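Local structure of ABC transporter, solute-binding protein (Staphylococcus aureus, 6LKK) at residues 117-131 with 178-190. The protein binds glucose 6-phosphate as an extracellular solute-binding protein and probably serves as the sugar-phosphate sensor of a two-component system. Sequence-based numbering, arbitrary orientation.
Sequences YQDLLQPILKGKIAY and AKGKYYAGLSYEQ. With G6P (6-O-phosphono-alpha-D-glucopyranose), chain B.
Tyr182 turns its ring CG anti to its own carbonyl carbon (chi1 -63°), which lays the ring flat over the methyl of Ala130. The methyl sits almost over the ring centre, 3.8 Å from Ala130 CB to the centroid of the Tyr182 ring, a CH-pi contact. Lys181 CG lies against the opposite face of that ring, nearer its rim. Tyr183 takes a similar first torsion (chi1 -82°) and runs alongside the extended chain of Lys128. Its CB also meets a branch of Leu125, with Leu125 CD2 to Tyr183 CB at 3.7 Å.

The bond from Tyr183 N to Lys128 O, 2.9 Å and within the carbonyl plane, joins the loops just before the strands. The parallel pairing proper runs through Ala130: its N gives to Ala184 O and its O takes Leu186 N. Gly185 CA adds a CA-H...O contact to Ala130 O at 3.0 Å.

Ile129 and Ala184 share one sheet face, where Ile129 CD1 lies 3.7 Å from Ala184 CB. Leu120 bridges two residues of the 184-188 strand: CD2 touches the Ala184 methyl, and CD1 meets Leu186 CD2 at 3.8 Å. The other Leu186 branch, CD1, packs on Tyr131 CB. Tyr117 brings CE1 to Leu186 CD2, while its hydroxyl is hydrogen-bonded to His143 of helix 138-151.

Strand 184-188 carries Tyr188 to the ligand pocket, where it is the N-cap of helix 189-197 and lays a ring face against the ring oxygen of the bound glucose 6-phosphate. In this periplasmic-binding-protein fold, a largely helical connection joins the two parallel neighbours of the mixed sheet. Strand 129-132 lies between strands 165-167 and 184-188. Leu120 and Leu186 both pack on Ile102 of strand 92-105 and on Phe160 of helix 154-161.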
ATOM      1  N   TYR A 117      -2.063  12.860 -13.255  1.00 18.13           N
ATOM      2  CA  TYR A 117      -1.946  13.909 -12.245  1.00 17.11           C
ATOM      3  C   TYR A 117      -2.214  15.292 -12.827  1.00 15.94           C
ATOM      4  O   TYR A 117      -2.855  16.126 -12.177  1.00 20.22           O
ATOM      5  CB  TYR A 117      -0.563  13.868 -11.601  1.00 18.00           C
ATOM      6  CG  TYR A 117      -0.334  12.664 -10.721  1.00 19.42           C
ATOM      7  CD1 TYR A 117      -1.042  12.494  -9.539  1.00 17.61           C
ATOM      8  CD2 TYR A 117       0.604  11.702 -11.067  1.00 19.96           C
ATOM      9  CE1 TYR A 117      -0.825  11.392  -8.734  1.00 16.71           C
ATOM     10  CE2 TYR A 117       0.824  10.604 -10.270  1.00 18.67           C
ATOM     11  CZ  TYR A 117       0.109  10.452  -9.108  1.00 17.22           C
ATOM     12  OH  TYR A 117       0.339   9.353  -8.322  1.00 19.03           O
ATOM     13  N   GLN A 118      -1.720  15.566 -14.036  1.00 18.84           N
ATOM     14  CA  GLN A 118      -1.923  16.888 -14.624  1.00 21.84           C
ATOM     15  C   GLN A 118      -3.406  17.193 -14.793  1.00 19.77           C
ATOM     16  O   GLN A 118      -3.848  18.322 -14.550  1.00 21.94           O
ATOM     17  CB  GLN A 118      -1.203  16.986 -15.967  1.00 22.96           C
ATOM     18  CG  GLN A 118       0.308  16.976 -15.854  1.00 24.89           C
ATOM     19  CD  GLN A 118       0.994  17.417 -17.132  1.00 38.49           C
ATOM     20  OE1 GLN A 118       0.375  18.029 -18.004  1.00 35.67           O
ATOM     21  NE2 GLN A 118       2.280  17.103 -17.253  1.00 43.04           N
ATOM     22  N   ASP A 119      -4.191  16.194 -15.202  1.00 18.28           N
ATOM     23  CA  ASP A 119      -5.620  16.403 -15.403  1.00 19.19           C
ATOM     24  C   ASP A 119      -6.341  16.722 -14.101  1.00 20.14           C
ATOM     25  O   ASP A 119      -7.402  17.356 -14.125  1.00 22.08           O
ATOM     26  CB  ASP A 119      -6.246  15.168 -16.048  1.00 19.07           C
ATOM     27  CG  ASP A 119      -5.836  14.994 -17.494  1.00 23.30           C
ATOM     28  OD1 ASP A 119      -5.191  15.907 -18.053  1.00 21.83           O
ATOM     29  OD2 ASP A 119      -6.161  13.936 -18.070  1.00 22.82           O
ATOM     30  N   LEU A 120      -5.802  16.287 -12.960  1.00 17.56           N
ATOM     31  CA  LEU A 120      -6.443  16.598 -11.688  1.00 17.12           C
ATOM     32  C   LEU A 120      -6.412  18.089 -11.384  1.00 18.68           C
ATOM     33  O   LEU A 120      -7.191  18.553 -10.544  1.00 22.96           O
ATOM     34  CB  LEU A 120      -5.773  15.817 -10.557  1.00 19.48           C
ATOM     35  CG  LEU A 120      -5.939  14.295 -10.581  1.00 18.64           C
ATOM     36  CD1 LEU A 120      -5.172  13.673  -9.428  1.00 20.85           C
ATOM     37  CD2 LEU A 120      -7.407  13.891 -10.517  1.00 22.19           C
ATOM     38  N   LEU A 121      -5.544  18.845 -12.055  1.00 21.43           N
ATOM     39  CA  LEU A 121      -5.415  20.277 -11.832  1.00 22.77           C
ATOM     40  C   LEU A 121      -6.396  21.100 -12.656  1.00 23.63           C
ATOM     41  O   LEU A 121      -6.388  22.329 -12.547  1.00 23.93           O
ATOM     42  CB  LEU A 121      -3.985  20.725 -12.148  1.00 23.91           C
ATOM     43  CG  LEU A 121      -2.880  20.038 -11.346  1.00 22.51           C
ATOM     44  CD1 LEU A 121      -1.519  20.563 -11.772  1.00 28.49           C
ATOM     45  CD2 LEU A 121      -3.086  20.231  -9.852  1.00 25.52           C
ATOM     46  N   GLN A 122      -7.227  20.467 -13.472  1.00 21.97           N
ATOM     47  CA  GLN A 122      -8.223  21.211 -14.229  1.00 22.14           C
ATOM     48  C   GLN A 122      -9.081  22.032 -13.268  1.00 23.68           C
ATOM     49  O   GLN A 122      -9.505  21.512 -12.227  1.00 22.49           O
ATOM     50  CB  GLN A 122      -9.093  20.260 -15.046  1.00 22.54           C
ATOM     51  CG  GLN A 122      -8.388  19.701 -16.271  1.00 19.61           C
ATOM     52  CD  GLN A 122      -9.191  18.627 -16.970  1.00 20.77           C
ATOM     53  OE1 GLN A 122      -9.798  18.871 -18.014  1.00 23.59           O
ATOM     54  NE2 GLN A 122      -9.196  17.427 -16.403  1.00 20.25           N
ATOM     55  N   PRO A 123      -9.344  23.309 -13.562  1.00 21.97           N
ATOM     56  CA  PRO A 123     -10.082  24.145 -12.598  1.00 22.87           C
ATOM     57  C   PRO A 123     -11.412  23.565 -12.150  1.00 23.51           C
ATOM     58  O   PRO A 123     -11.802  23.771 -10.994  1.00 26.42           O
ATOM     59  CB  PRO A 123     -10.268  25.461 -13.364  1.00 26.48           C
ATOM     60  CG  PRO A 123      -9.089  25.526 -14.259  1.00 25.72           C
ATOM     61  CD  PRO A 123      -8.819  24.108 -14.684  1.00 25.64           C
ATOM     62  N   ILE A 124     -12.124  22.842 -13.018  1.00 23.30           N
ATOM     63  CA  ILE A 124     -13.431  22.313 -12.644  1.00 26.35           C
ATOM     64  C   ILE A 124     -13.328  21.356 -11.463  1.00 24.84           C
ATOM     65  O   ILE A 124     -14.319  21.129 -10.759  1.00 26.14           O
ATOM     66  CB  ILE A 124     -14.093  21.628 -13.863  1.00 29.33           C
ATOM     67  CG1 ILE A 124     -15.553  21.263 -13.567  1.00 30.37           C
ATOM     68  CG2 ILE A 124     -13.315  20.385 -14.280  1.00 30.28           C
ATOM     69  CD1 ILE A 124     -16.470  22.460 -13.423  1.00 38.89           C
ATOM     70  N   LEU A 125     -12.144  20.799 -11.214  1.00 24.67           N
ATOM     71  CA  LEU A 125     -11.950  19.809 -10.165  1.00 26.05           C
ATOM     72  C   LEU A 125     -11.430  20.402  -8.862  1.00 23.41           C
ATOM     73  O   LEU A 125     -11.232  19.656  -7.899  1.00 23.41           O
ATOM     74  CB  LEU A 125     -10.985  18.723 -10.650  1.00 22.36           C
ATOM     75  CG  LEU A 125     -11.484  17.844 -11.799  1.00 19.82           C
ATOM     76  CD1 LEU A 125     -10.373  16.931 -12.299  1.00 23.06           C
ATOM     77  CD2 LEU A 125     -12.698  17.024 -11.383  1.00 23.08           C
ATOM     78  N   LYS A 126     -11.213  21.715  -8.800  1.00 26.43           N
ATOM     79  CA  LYS A 126     -10.613  22.308  -7.612  1.00 25.30           C
ATOM     80  C   LYS A 126     -11.479  22.049  -6.387  1.00 25.55           C
ATOM     81  O   LYS A 126     -12.697  22.246  -6.416  1.00 26.53           O
ATOM     82  CB  LYS A 126     -10.417  23.810  -7.800  1.00 27.76           C
ATOM     83  CG  LYS A 126      -9.780  24.479  -6.593  1.00 26.78           C
ATOM     84  CD  LYS A 126      -9.134  25.800  -6.954  1.00 32.58           C
ATOM     85  CE  LYS A 126      -8.716  26.567  -5.707  1.00 31.63           C
ATOM     86  NZ  LYS A 126      -7.655  25.868  -4.934  1.00 35.04           N
ATOM     87  N   GLY A 127     -10.840  21.608  -5.304  1.00 23.19           N
ATOM     88  CA  GLY A 127     -11.543  21.287  -4.080  1.00 25.12           C
ATOM     89  C   GLY A 127     -12.434  20.068  -4.150  1.00 26.11           C
ATOM     90  O   GLY A 127     -13.092  19.747  -3.155  1.00 29.37           O
ATOM     91  N   LYS A 128     -12.478  19.376  -5.288  1.00 23.20           N
ATOM     92  CA  LYS A 128     -13.307  18.192  -5.462  1.00 25.98           C
ATOM     93  C   LYS A 128     -12.466  16.935  -5.649  1.00 25.39           C
ATOM     94  O   LYS A 128     -12.967  15.919  -6.141  1.00 23.60           O
ATOM     95  CB  LYS A 128     -14.258  18.396  -6.641  1.00 30.61           C
ATOM     96  CG  LYS A 128     -15.127  19.640  -6.487  1.00 32.34           C
ATOM     97  CD  LYS A 128     -16.146  19.782  -7.602  1.00 42.68           C
ATOM     98  CE  LYS A 128     -16.986  21.036  -7.411  1.00 47.77           C
ATOM     99  NZ  LYS A 128     -18.134  21.101  -8.357  1.00 59.16           N
ATOM    100  N   ILE A 129     -11.196  16.993  -5.252  1.00 20.73           N
ATOM    101  CA  ILE A 129     -10.267  15.872  -5.302  1.00 20.75           C
ATOM    102  C   ILE A 129      -9.785  15.610  -3.884  1.00 22.36           C
ATOM    103  O   ILE A 129      -9.593  16.552  -3.108  1.00 22.37           O
ATOM    104  CB  ILE A 129      -9.071  16.170  -6.230  1.00 24.27           C
ATOM    105  CG1 ILE A 129      -9.554  16.701  -7.581  1.00 33.68           C
ATOM    106  CG2 ILE A 129      -8.200  14.931  -6.399  1.00 30.88           C
ATOM    107  CD1 ILE A 129     -10.490  15.764  -8.312  1.00 29.97           C
ATOM    108  N   ALA A 130      -9.578  14.337  -3.546  1.00 21.56           N
ATOM    109  CA  ALA A 130      -9.183  13.954  -2.198  1.00 20.92           C
ATOM    110  C   ALA A 130      -7.916  13.108  -2.214  1.00 18.66           C
ATOM    111  O   ALA A 130      -7.630  12.398  -3.180  1.00 20.28           O
ATOM    112  CB  ALA A 130     -10.298  13.179  -1.489  1.00 22.60           C
ATOM    113  N   TYR A 131      -7.160  13.199  -1.122  1.00 18.45           N
ATOM    114  CA  TYR A 131      -6.005  12.344  -0.886  1.00 15.95           C
ATOM    115  C   TYR A 131      -5.823  12.212   0.619  1.00 20.13           C
ATOM    116  O   TYR A 131      -6.442  12.938   1.399  1.00 20.50           O
ATOM    117  CB  TYR A 131      -4.739  12.896  -1.552  1.00 18.28           C
ATOM    118  CG  TYR A 131      -4.207  14.170  -0.931  1.00 18.96           C
ATOM    119  CD1 TYR A 131      -4.862  15.381  -1.111  1.00 21.42           C
ATOM    120  CD2 TYR A 131      -3.042  14.162  -0.178  1.00 22.71           C
ATOM    121  CE1 TYR A 131      -4.374  16.547  -0.548  1.00 23.48           C
ATOM    122  CE2 TYR A 131      -2.547  15.321   0.386  1.00 23.00           C
ATOM    123  CZ  TYR A 131      -3.216  16.510   0.198  1.00 22.93           C
ATOM    124  OH  TYR A 131      -2.716  17.663   0.764  1.00 24.15           O
ATOM    125  N   ALA A 178     -16.214   6.904  -4.109  1.00 17.62           N
ATOM    126  CA  ALA A 178     -17.207   5.926  -4.543  1.00 16.18           C
ATOM    127  C   ALA A 178     -18.622   6.397  -4.237  1.00 18.56           C
ATOM    128  O   ALA A 178     -19.548   6.143  -5.014  1.00 20.78           O
ATOM    129  CB  ALA A 178     -16.939   4.577  -3.878  1.00 17.91           C
ATOM    130  N   LYS A 179     -18.811   7.078  -3.108  1.00 18.10           N
ATOM    131  CA  LYS A 179     -20.128   7.536  -2.689  1.00 18.96           C
ATOM    132  C   LYS A 179     -20.495   8.906  -3.248  1.00 21.22           C
ATOM    133  O   LYS A 179     -21.568   9.426  -2.921  1.00 22.39           O
ATOM    134  CB  LYS A 179     -20.207   7.561  -1.159  1.00 18.98           C
ATOM    135  CG  LYS A 179     -20.237   6.175  -0.537  1.00 18.98           C
ATOM    136  CD  LYS A 179     -20.324   6.237   0.974  1.00 20.57           C
ATOM    137  CE  LYS A 179     -20.394   4.848   1.580  1.00 21.44           C
ATOM    138  NZ  LYS A 179     -20.503   4.894   3.062  1.00 22.23           N
ATOM    139  N   GLY A 180     -19.641   9.502  -4.074  1.00 19.95           N
ATOM    140  CA  GLY A 180     -19.991  10.713  -4.783  1.00 24.16           C
ATOM    141  C   GLY A 180     -19.712  12.005  -4.053  1.00 25.44           C
ATOM    142  O   GLY A 180     -20.236  13.048  -4.460  1.00 26.57           O
ATOM    143  N   LYS A 181     -18.909  11.977  -2.990  1.00 21.14           N
ATOM    144  CA  LYS A 181     -18.555  13.216  -2.307  1.00 20.07           C
ATOM    145  C   LYS A 181     -17.412  13.936  -3.007  1.00 26.13           C
ATOM    146  O   LYS A 181     -17.290  15.160  -2.885  1.00 27.11           O
ATOM    147  CB  LYS A 181     -18.187  12.928  -0.850  1.00 26.05           C
ATOM    148  CG  LYS A 181     -17.895  14.181  -0.038  1.00 34.01           C
ATOM    149  CD  LYS A 181     -17.560  13.850   1.405  1.00 44.06           C
ATOM    150  CE  LYS A 181     -17.329  15.114   2.213  1.00 40.50           C
ATOM    151  NZ  LYS A 181     -16.914  14.820   3.611  1.00 54.06           N
ATOM    152  N   TYR A 182     -16.574  13.202  -3.738  1.00 21.89           N
ATOM    153  CA  TYR A 182     -15.487  13.784  -4.506  1.00 20.83           C
ATOM    154  C   TYR A 182     -15.509  13.220  -5.917  1.00 19.49           C
ATOM    155  O   TYR A 182     -15.938  12.086  -6.144  1.00 22.60           O
ATOM    156  CB  TYR A 182     -14.120  13.506  -3.865  1.00 19.75           C
ATOM    157  CG  TYR A 182     -13.949  14.108  -2.491  1.00 19.32           C
ATOM    158  CD1 TYR A 182     -13.709  15.467  -2.330  1.00 23.96           C
ATOM    159  CD2 TYR A 182     -14.020  13.316  -1.355  1.00 22.64           C
ATOM    160  CE1 TYR A 182     -13.551  16.018  -1.073  1.00 26.44           C
ATOM    161  CE2 TYR A 182     -13.864  13.860  -0.095  1.00 23.91           C
ATOM    162  CZ  TYR A 182     -13.629  15.210   0.040  1.00 31.41           C
ATOM    163  OH  TYR A 182     -13.473  15.755   1.294  1.00 38.37           O
ATOM    164  N   TYR A 183     -15.032  14.027  -6.865  1.00 19.64           N
ATOM    165  CA  TYR A 183     -14.938  13.578  -8.248  1.00 18.71           C
ATOM    166  C   TYR A 183     -13.828  12.553  -8.432  1.00 19.63           C
ATOM    167  O   TYR A 183     -13.945  11.661  -9.280  1.00 18.57           O
ATOM    168  CB  TYR A 183     -14.703  14.773  -9.170  1.00 22.10           C
ATOM    169  CG  TYR A 183     -15.962  15.521  -9.538  1.00 27.56           C
ATOM    170  CD1 TYR A 183     -16.840  15.970  -8.560  1.00 29.44           C
ATOM    171  CD2 TYR A 183     -16.269  15.785 -10.865  1.00 25.31           C
ATOM    172  CE1 TYR A 183     -17.992  16.654  -8.895  1.00 36.19           C
ATOM    173  CE2 TYR A 183     -17.417  16.470 -11.211  1.00 27.31           C
ATOM    174  CZ  TYR A 183     -18.273  16.903 -10.222  1.00 36.37           C
ATOM    175  OH  TYR A 183     -19.419  17.586 -10.562  1.00 39.16           O
ATOM    176  N   ALA A 184     -12.752  12.660  -7.660  1.00 18.96           N
ATOM    177  CA  ALA A 184     -11.621  11.760  -7.825  1.00 17.91           C
ATOM    178  C   ALA A 184     -10.767  11.805  -6.568  1.00 17.55           C
ATOM    179  O   ALA A 184     -10.908  12.696  -5.728  1.00 19.55           O
ATOM    180  CB  ALA A 184     -10.792  12.122  -9.064  1.00 17.65           C
ATOM    181  N   GLY A 185      -9.877  10.823  -6.449  1.00 16.58           N
ATOM    182  CA  GLY A 185      -9.015  10.745  -5.285  1.00 15.62           C
ATOM    183  C   GLY A 185      -7.786   9.909  -5.561  1.00 17.40           C
ATOM    184  O   GLY A 185      -7.696   9.203  -6.567  1.00 17.59           O
ATOM    185  N   LEU A 186      -6.833  10.000  -4.634  1.00 15.16           N
ATOM    186  CA  LEU A 186      -5.578   9.263  -4.717  1.00 15.19           C
ATOM    187  C   LEU A 186      -5.653   8.053  -3.793  1.00 17.06           C
ATOM    188  O   LEU A 186      -5.761   8.202  -2.571  1.00 16.36           O
ATOM    189  CB  LEU A 186      -4.400  10.162  -4.346  1.00 16.74           C
ATOM    190  CG  LEU A 186      -4.228  11.432  -5.181  1.00 16.75           C
ATOM    191  CD1 LEU A 186      -2.888  12.069  -4.863  1.00 16.90           C
ATOM    192  CD2 LEU A 186      -4.343  11.157  -6.673  1.00 17.33           C
ATOM    193  N   SER A 187      -5.588   6.860  -4.377  1.00 15.28           N
ATOM    194  CA  SER A 187      -5.865   5.622  -3.657  1.00 15.33           C
ATOM    195  C   SER A 187      -4.822   4.586  -4.066  1.00 15.18           C
ATOM    196  O   SER A 187      -3.725   4.913  -4.534  1.00 13.99           O
ATOM    197  CB  SER A 187      -7.308   5.170  -3.938  1.00 16.43           C
ATOM    198  OG  SER A 187      -7.621   3.969  -3.260  1.00 17.57           O
ATOM    199  N   TYR A 188      -5.149   3.311  -3.866  1.00 15.25           N
ATOM    200  CA  TYR A 188      -4.292   2.224  -4.310  1.00 15.63           C
ATOM    201  C   TYR A 188      -5.163   1.110  -4.872  1.00 15.37           C
ATOM    202  O   TYR A 188      -6.370   1.049  -4.632  1.00 14.95           O
ATOM    203  CB  TYR A 188      -3.380   1.707  -3.185  1.00 15.49           C
ATOM    204  CG  TYR A 188      -4.083   1.121  -1.980  1.00 16.48           C
ATOM    205  CD1 TYR A 188      -4.543   1.934  -0.953  1.00 15.98           C
ATOM    206  CD2 TYR A 188      -4.260  -0.250  -1.855  1.00 16.61           C
ATOM    207  CE1 TYR A 188      -5.169   1.402   0.153  1.00 15.67           C
ATOM    208  CE2 TYR A 188      -4.887  -0.794  -0.750  1.00 19.34           C
ATOM    209  CZ  TYR A 188      -5.342   0.037   0.252  1.00 16.95           C
ATOM    210  OH  TYR A 188      -5.968  -0.496   1.356  1.00 19.78           O
ATOM    211  N   GLU A 189      -4.518   0.217  -5.621  1.00 14.36           N
ATOM    212  CA  GLU A 189      -5.236  -0.670  -6.530  1.00 16.05           C
ATOM    213  C   GLU A 189      -6.266  -1.532  -5.804  1.00 14.48           C
ATOM    214  O   GLU A 189      -7.412  -1.652  -6.252  1.00 16.16           O
ATOM    215  CB  GLU A 189      -4.231  -1.543  -7.277  1.00 17.05           C
ATOM    216  CG  GLU A 189      -4.821  -2.321  -8.429  1.00 18.02           C
ATOM    217  CD  GLU A 189      -3.755  -2.993  -9.258  1.00 17.65           C
ATOM    218  OE1 GLU A 189      -3.109  -3.933  -8.745  1.00 18.99           O
ATOM    219  OE2 GLU A 189      -3.544  -2.570 -10.414  1.00 18.45           O
ATOM    220  N   GLN A 190      -5.873  -2.172  -4.699  1.00 15.12           N
ATOM    221  CA  GLN A 190      -6.781  -3.113  -4.042  1.00 15.47           C
ATOM    222  C   GLN A 190      -7.983  -2.403  -3.429  1.00 16.99           C
ATOM    223  O   GLN A 190      -9.101  -2.930  -3.457  1.00 18.83           O
ATOM    224  CB  GLN A 190      -6.035  -3.915  -2.970  1.00 16.68           C
ATOM    225  CG  GLN A 190      -5.355  -5.159  -3.496  1.00 22.50           C
ATOM    226  CD  GLN A 190      -6.324  -6.086  -4.197  1.00 21.70           C
ATOM    227  OE1 GLN A 190      -7.373  -6.433  -3.651  1.00 21.54           O
ATOM    228  NE2 GLN A 190      -5.995  -6.467  -5.426  1.00 19.67           N
TER
HETATM  229  C1  G6P B 401      -0.477   1.455   0.683  1.00 34.23           C
HETATM  230  C2  G6P B 401       0.143   0.036   0.671  1.00 19.60           C
HETATM  231  C3  G6P B 401      -0.672  -1.002   1.348  1.00 16.31           C
HETATM  232  C4  G6P B 401      -1.349  -0.460   2.526  1.00 21.05           C
HETATM  233  C5  G6P B 401      -2.394   0.557   2.078  1.00 17.44           C
HETATM  234  C6  G6P B 401      -3.002   1.241   3.260  1.00 18.51           C
HETATM  235  O1  G6P B 401      -0.500   1.977  -0.612  1.00 20.78           O
HETATM  236  O2  G6P B 401       0.382  -0.385  -0.683  1.00 20.56           O
HETATM  237  O3  G6P B 401       0.232  -2.111   1.776  1.00 18.79           O
HETATM  238  O4  G6P B 401      -2.023  -1.518   3.252  1.00 19.42           O
HETATM  239  O5  G6P B 401      -1.837   1.608   1.205  1.00 20.33           O
HETATM  240  O6  G6P B 401      -1.977   1.868   3.997  1.00 16.32           O
HETATM  241  P   G6P B 401      -2.139   3.491   4.440  1.00 16.74           P
HETATM  242  O1P G6P B 401      -0.956   3.851   5.322  1.00 19.19           O
HETATM  243  O2P G6P B 401      -3.454   3.696   5.217  1.00 17.54           O
HETATM  244  O3P G6P B 401      -2.132   4.339   3.221  1.00 16.90           O